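Local coordinates for probable transcriptional regulatory protein, Rv1404 (Mycobacterium tuberculosis, PDB 2NYX) that probably binds DNA as a dimeric transcription factor of the MarR family, using a winged helix-turn-helix domain, at residues 34-39 / 118-123; 50-55 / 111-116. All coordinates share one frame; numbering follows the deposited sequence.

In the fold
Both contacts seat a helix from earlier in the chain against helix 107-128, and the centres of the two contacts lie about 12 Å apart. Contact 2 (50-55 / 111-116) is buried, about 8 Å from the chain centre, and almost entirely aliphatic, with no hydrogen bond between the segments; there helix 45-57 of the DNA-binding part meets the long helix. Contact 1 (34-39 / 118-123), about 13 Å from the chain centre, is partly buried and mixes a serine-arginine hydrogen bond with a more exposed Gln38-His119 flank. The two join where Val116 of the long helix packs on Ser35, Ile36 and Val39, with Val39 CG2 3.6 Å from Val116 CG2. Both also reach the second subunit.

Contact 1: residues 34-39 / 118-123; sequences HSIAQV and EHRRTE
Ser35 and Arg120 form the tight part of this contact, and their CA atoms, 5.5 Å apart, are the nearest CA pair of the two segments. Arg120 NE donates to Ser35 OG at 2.9 Å, with an N-H...O angle of 160° and the oxygen lying in the guanidinium plane. The arginine chain runs extended through its first two torsions and then bends at the third, which swings the guanidinium back toward the serine. At the roots of the two side chains, Ser35 CB lies 3.7 Å from Arg120 CB. Ser35 OG is also hydrogen-bonded to Ser32 O, so the buried hydroxyl is held by two partners. Alongside, Ile36 CG1 comes to 3.7 Å from Arg120 NH2, at the guanidinium edge, the two side chains pointing the same way.

The solvent flank is looser. Gln38, extended beyond CG, lays OE1 3.4 Å from His119 CB, its amide plane turned 39° from the imidazole. Val39 CG2 only approaches His119 ND1, at 4.3 Å, and that nitrogen is hydrogen-bonded to Gln115 O.

Arg120 NH1 hydrogen-bonds Ser25 OG of the second subunit, so the contact forms part of the dimer interface, in the helical dimerisation region of the MarR fold. The axes of 34-39 and 118-123 pass 9.2 Å apart at 134°, an oblique crossing nearer antiparallel than parallel, and Phe48 of helix 45-57 touches both Ile36 and Arg120.

Contact 2: residues 50-55 / 111-116; sequences TLVILS and DVVRQV
The CB of Val113 is directed toward 50-55, and its methyls meet Leu51, Val52 and Ser55, three residues spanning one turn of that helix. The two methyls divide the work. CG2 lies 3.5 Å from Leu51 CB, against the root of the leucine, and also rests near the backbone there, 4.2 Å from Val52 N. CG1, which stands opposite the backbone N (chi1 172°), is turned instead toward the side chains of the other two residues: it lies 4.3 Å from Val52 CG2 and 4.2 Å from Ser55 OG.

The far end of Leu51 finds a second partner: CD1 lies 3.8 Å from Val112 CG1, the two side chains meeting at a slant, so that the leucine is engaged by consecutive valines through different atoms. No hydrogen bond crosses the interface, and the four aliphatic residues involved are all buried.

The segments belong to the MarR-type winged helix-turn-helix fold, and here the long helix 107-128, which follows strand 102-105, backs helix 45-57. The axes of 50-55 and 111-116 cross at 104°, 9.9 Å apart, and the closest CA pair is Val52 and Val113 at 6.5 Å.

Beyond the valines, Leu51 packs on Leu105 of strand 102-105 and Ile89 of strand 89-92, tying the helix crossing to the small sheet. Val52 and Val113 both also pack on Arg26 of the second subunit.

Contact 1: residues 34-39 / 118-123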
loop_
_atom_site.group_PDB
_atom_site.type_symbol
_atom_site.label_atom_id
_atom_site.label_comp_id
_atom_site.label_asym_id
_atom_site.label_seq_id
_atom_site.Cartn_x
_atom_site.Cartn_y
_atom_site.Cartn_z
ATOM N N HIS B 34 6.652 -3.470 -2.386
ATOM C CA HIS B 34 7.987 -3.877 -2.762
ATOM C C HIS B 34 8.707 -2.796 -3.552
ATOM O O HIS B 34 9.897 -2.581 -3.345
ATOM C CB HIS B 34 7.951 -5.171 -3.575
ATOM C CG HIS B 34 9.296 -5.604 -4.075
ATOM N ND1 HIS B 34 9.633 -5.594 -5.413
ATOM C CD2 HIS B 34 10.395 -6.038 -3.414
ATOM C CE1 HIS B 34 10.878 -6.011 -5.552
ATOM N NE2 HIS B 34 11.364 -6.284 -4.354
ATOM N N SER B 35 7.995 -2.124 -4.450
ATOM C CA SER B 35 8.604 -1.101 -5.302
ATOM C C SER B 35 9.107 0.104 -4.506
ATOM O O SER B 35 10.133 0.687 -4.837
ATOM C CB SER B 35 7.653 -0.667 -6.428
ATOM O OG SER B 35 6.664 0.232 -5.972
ATOM N N ILE B 36 8.373 0.466 -3.463
ATOM C CA ILE B 36 8.794 1.509 -2.546
ATOM C C ILE B 36 10.044 1.062 -1.798
ATOM O O ILE B 36 11.035 1.785 -1.735
ATOM C CB ILE B 36 7.697 1.828 -1.517
ATOM C CG1 ILE B 36 6.397 2.218 -2.223
ATOM C CG2 ILE B 36 8.167 2.937 -0.582
ATOM C CD1 ILE B 36 5.182 2.327 -1.297
ATOM N N ALA B 37 9.981 -0.150 -1.250
ATOM C CA ALA B 37 11.041 -0.695 -0.419
ATOM C C ALA B 37 12.339 -0.886 -1.185
ATOM O O ALA B 37 13.412 -0.879 -0.579
ATOM C CB ALA B 37 10.593 -2.000 0.194
ATOM N N GLN B 38 12.253 -1.044 -2.508
ATOM C CA GLN B 38 13.442 -1.304 -3.327
ATOM C C GLN B 38 14.258 -0.046 -3.624
ATOM O O GLN B 38 15.427 -0.133 -3.977
ATOM C CB GLN B 38 13.105 -2.093 -4.609
ATOM C CG GLN B 38 12.527 -1.288 -5.793
ATOM C CD GLN B 38 12.185 -2.168 -7.021
ATOM O OE1 GLN B 38 11.036 -2.177 -7.497
ATOM N NE2 GLN B 38 13.180 -2.908 -7.528
ATOM N N VAL B 39 13.646 1.121 -3.468
ATOM C CA VAL B 39 14.333 2.385 -3.727
ATOM C C VAL B 39 14.906 2.967 -2.441
ATOM O O VAL B 39 16.078 3.330 -2.389
ATOM C CB VAL B 39 13.418 3.397 -4.452
ATOM C CG1 VAL B 39 14.086 4.765 -4.549
ATOM C CG2 VAL B 39 13.069 2.876 -5.843
ATOM N N GLU B 118 8.472 3.999 -11.864
ATOM C CA GLU B 118 8.969 3.343 -13.074
ATOM C C GLU B 118 9.222 1.859 -12.821
ATOM O O GLU B 118 8.911 1.031 -13.668
ATOM C CB GLU B 118 10.189 4.074 -13.685
ATOM C CG GLU B 118 11.577 3.485 -13.364
ATOM C CD GLU B 118 12.169 2.618 -14.494
ATOM O OE1 GLU B 118 11.987 1.371 -14.473
ATOM O OE2 GLU B 118 12.835 3.184 -15.400
ATOM N N HIS B 119 9.735 1.531 -11.637
ATOM C CA HIS B 119 10.009 0.145 -11.265
ATOM C C HIS B 119 8.752 -0.702 -11.089
ATOM O O HIS B 119 8.728 -1.879 -11.476
ATOM C CB HIS B 119 10.887 0.079 -10.016
ATOM C CG HIS B 119 12.324 0.408 -10.285
ATOM N ND1 HIS B 119 12.902 1.598 -9.901
ATOM C CD2 HIS B 119 13.291 -0.290 -10.928
ATOM C CE1 HIS B 119 14.165 1.614 -10.283
ATOM N NE2 HIS B 119 14.427 0.480 -10.908
ATOM N N ARG B 120 7.715 -0.098 -10.518
ATOM C CA ARG B 120 6.447 -0.769 -10.347
ATOM C C ARG B 120 5.782 -0.996 -11.703
ATOM O O ARG B 120 5.189 -2.057 -11.943
ATOM C CB ARG B 120 5.530 0.027 -9.417
ATOM C CG ARG B 120 4.255 -0.711 -9.006
ATOM C CD ARG B 120 3.319 0.187 -8.225
ATOM N NE ARG B 120 4.014 0.776 -7.085
ATOM C CZ ARG B 120 3.529 1.730 -6.299
ATOM N NH1 ARG B 120 2.319 2.233 -6.504
ATOM N NH2 ARG B 120 4.266 2.175 -5.295
ATOM N N ARG B 121 5.882 -0.010 -12.592
ATOM C CA ARG B 121 5.327 -0.162 -13.925
ATOM C C ARG B 121 5.981 -1.327 -14.669
ATOM O O ARG B 121 5.296 -2.069 -15.368
ATOM C CB ARG B 121 5.453 1.123 -14.740
ATOM C CG ARG B 121 4.507 1.143 -15.915
ATOM C CD ARG B 121 4.878 2.153 -16.966
ATOM N NE ARG B 121 3.886 2.156 -18.047
ATOM C CZ ARG B 121 3.926 1.368 -19.119
ATOM N NH1 ARG B 121 4.911 0.496 -19.275
ATOM N NH2 ARG B 121 2.978 1.453 -20.041
ATOM N N THR B 122 7.293 -1.490 -14.508
ATOM C CA THR B 122 8.023 -2.584 -15.151
ATOM C C THR B 122 7.534 -3.950 -14.654
ATOM O O THR B 122 7.412 -4.885 -15.447
ATOM C CB THR B 122 9.564 -2.443 -14.986
ATOM O OG1 THR B 122 9.977 -1.131 -15.371
ATOM C CG2 THR B 122 10.309 -3.441 -15.858
ATOM N N GLU B 123 7.245 -4.060 -13.357
ATOM C CA GLU B 123 6.685 -5.293 -12.795
ATOM C C GLU B 123 5.255 -5.539 -13.241
ATOM O O GLU B 123 4.865 -6.688 -13.441
ATOM C CB GLU B 123 6.748 -5.324 -11.262
ATOM C CG GLU B 123 7.787 -6.312 -10.687
ATOM C CD GLU B 123 7.529 -7.792 -11.067
ATOM O OE1 GLU B 123 8.396 -8.397 -11.734
ATOM O OE2 GLU B 123 6.471 -8.353 -10.694
#

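Contact 2: residues 50-55 / 111-116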
loop_
_atom_site.group_PDB
_atom_site.type_symbol
_atom_site.label_atom_id
_atom_site.label_comp_id
_atom_site.label_asym_id
_atom_site.label_seq_id
_atom_site.Cartn_x
_atom_site.Cartn_y
_atom_site.Cartn_z
ATOM N N THR B 50 2.644 10.624 1.048
ATOM C CA THR B 50 2.949 12.053 1.218
ATOM C C THR B 50 3.692 12.607 0.008
ATOM O O THR B 50 3.367 13.685 -0.494
ATOM C CB THR B 50 3.801 12.292 2.487
ATOM O OG1 THR B 50 3.081 11.833 3.624
ATOM C CG2 THR B 50 4.121 13.758 2.686
ATOM N N LEU B 51 4.693 11.870 -0.459
ATOM C CA LEU B 51 5.494 12.330 -1.595
ATOM C C LEU B 51 4.672 12.390 -2.880
ATOM O O LEU B 51 4.796 13.334 -3.640
ATOM C CB LEU B 51 6.742 11.464 -1.787
ATOM C CG LEU B 51 7.741 11.327 -0.637
ATOM C CD1 LEU B 51 8.905 10.494 -1.082
ATOM C CD2 LEU B 51 8.213 12.672 -0.173
ATOM N N VAL B 52 3.816 11.396 -3.097
ATOM C CA VAL B 52 2.988 11.343 -4.292
ATOM C C VAL B 52 1.964 12.461 -4.285
ATOM O O VAL B 52 1.735 13.109 -5.312
ATOM C CB VAL B 52 2.289 9.970 -4.457
ATOM C CG1 VAL B 52 1.323 9.994 -5.642
ATOM C CG2 VAL B 52 3.336 8.878 -4.631
ATOM N N ILE B 53 1.359 12.699 -3.128
ATOM C CA ILE B 53 0.425 13.815 -2.986
ATOM C C ILE B 53 1.133 15.124 -3.339
ATOM O O ILE B 53 0.567 15.978 -4.033
ATOM C CB ILE B 53 -0.217 13.855 -1.585
ATOM C CG1 ILE B 53 -0.905 12.519 -1.291
ATOM C CG2 ILE B 53 -1.241 14.971 -1.491
ATOM C CD1 ILE B 53 -1.706 12.489 -0.003
ATOM N N LEU B 54 2.386 15.259 -2.913
ATOM C CA LEU B 54 3.134 16.484 -3.190
ATOM C C LEU B 54 3.491 16.680 -4.672
ATOM O O LEU B 54 3.482 17.820 -5.161
ATOM C CB LEU B 54 4.340 16.658 -2.251
ATOM C CG LEU B 54 3.967 17.039 -0.810
ATOM C CD1 LEU B 54 5.191 17.103 0.083
ATOM C CD2 LEU B 54 3.210 18.365 -0.754
ATOM N N SER B 55 3.759 15.588 -5.391
ATOM C CA SER B 55 4.012 15.714 -6.833
ATOM C C SER B 55 2.738 16.034 -7.607
ATOM O O SER B 55 2.778 16.774 -8.594
ATOM C CB SER B 55 4.703 14.481 -7.408
ATOM O OG SER B 55 3.797 13.417 -7.518
ATOM N N ASP B 111 12.776 12.319 -7.619
ATOM C CA ASP B 111 13.469 11.130 -8.114
ATOM C C ASP B 111 12.957 9.864 -7.444
ATOM O O ASP B 111 12.711 8.869 -8.116
ATOM C CB ASP B 111 14.972 11.249 -7.904
ATOM C CG ASP B 111 15.599 12.297 -8.800
ATOM O OD1 ASP B 111 15.079 12.518 -9.928
ATOM O OD2 ASP B 111 16.616 12.902 -8.377
ATOM N N VAL B 112 12.790 9.913 -6.127
ATOM C CA VAL B 112 12.224 8.798 -5.376
ATOM C C VAL B 112 10.862 8.381 -5.939
ATOM O O VAL B 112 10.667 7.213 -6.276
ATOM C CB VAL B 112 12.167 9.109 -3.864
ATOM C CG1 VAL B 112 11.176 8.212 -3.137
ATOM C CG2 VAL B 112 13.546 8.961 -3.259
ATOM N N VAL B 113 9.946 9.344 -6.069
ATOM C CA VAL B 113 8.626 9.100 -6.628
ATOM C C VAL B 113 8.717 8.541 -8.049
ATOM O O VAL B 113 8.017 7.602 -8.390
ATOM C CB VAL B 113 7.739 10.387 -6.618
ATOM C CG1 VAL B 113 6.433 10.158 -7.390
ATOM C CG2 VAL B 113 7.416 10.826 -5.193
ATOM N N ARG B 114 9.579 9.128 -8.870
ATOM C CA ARG B 114 9.751 8.699 -10.257
ATOM C C ARG B 114 10.332 7.289 -10.354
ATOM O O ARG B 114 9.868 6.487 -11.155
ATOM C CB ARG B 114 10.623 9.703 -11.014
ATOM C CG ARG B 114 10.912 9.343 -12.466
ATOM C CD ARG B 114 11.646 10.500 -13.181
ATOM N NE ARG B 114 12.654 10.069 -14.163
ATOM C CZ ARG B 114 12.405 9.369 -15.277
ATOM N NH1 ARG B 114 11.166 8.965 -15.573
ATOM N NH2 ARG B 114 13.408 9.052 -16.095
ATOM N N GLN B 115 11.341 7.007 -9.533
ATOM C CA GLN B 115 12.000 5.699 -9.492
ATOM C C GLN B 115 11.098 4.539 -9.052
ATOM O O GLN B 115 11.052 3.502 -9.695
ATOM C CB GLN B 115 13.224 5.761 -8.585
ATOM C CG GLN B 115 14.450 6.326 -9.249
ATOM C CD GLN B 115 15.674 6.221 -8.357
ATOM O OE1 GLN B 115 16.532 5.355 -8.565
ATOM N NE2 GLN B 115 15.758 7.092 -7.350
ATOM N N VAL B 116 10.401 4.737 -7.941
ATOM C CA VAL B 116 9.430 3.795 -7.426
ATOM C C VAL B 116 8.341 3.535 -8.473
ATOM O O VAL B 116 7.948 2.386 -8.703
ATOM C CB VAL B 116 8.819 4.325 -6.096
ATOM C CG1 VAL B 116 7.546 3.584 -5.717
ATOM C CG2 VAL B 116 9.837 4.243 -4.967
#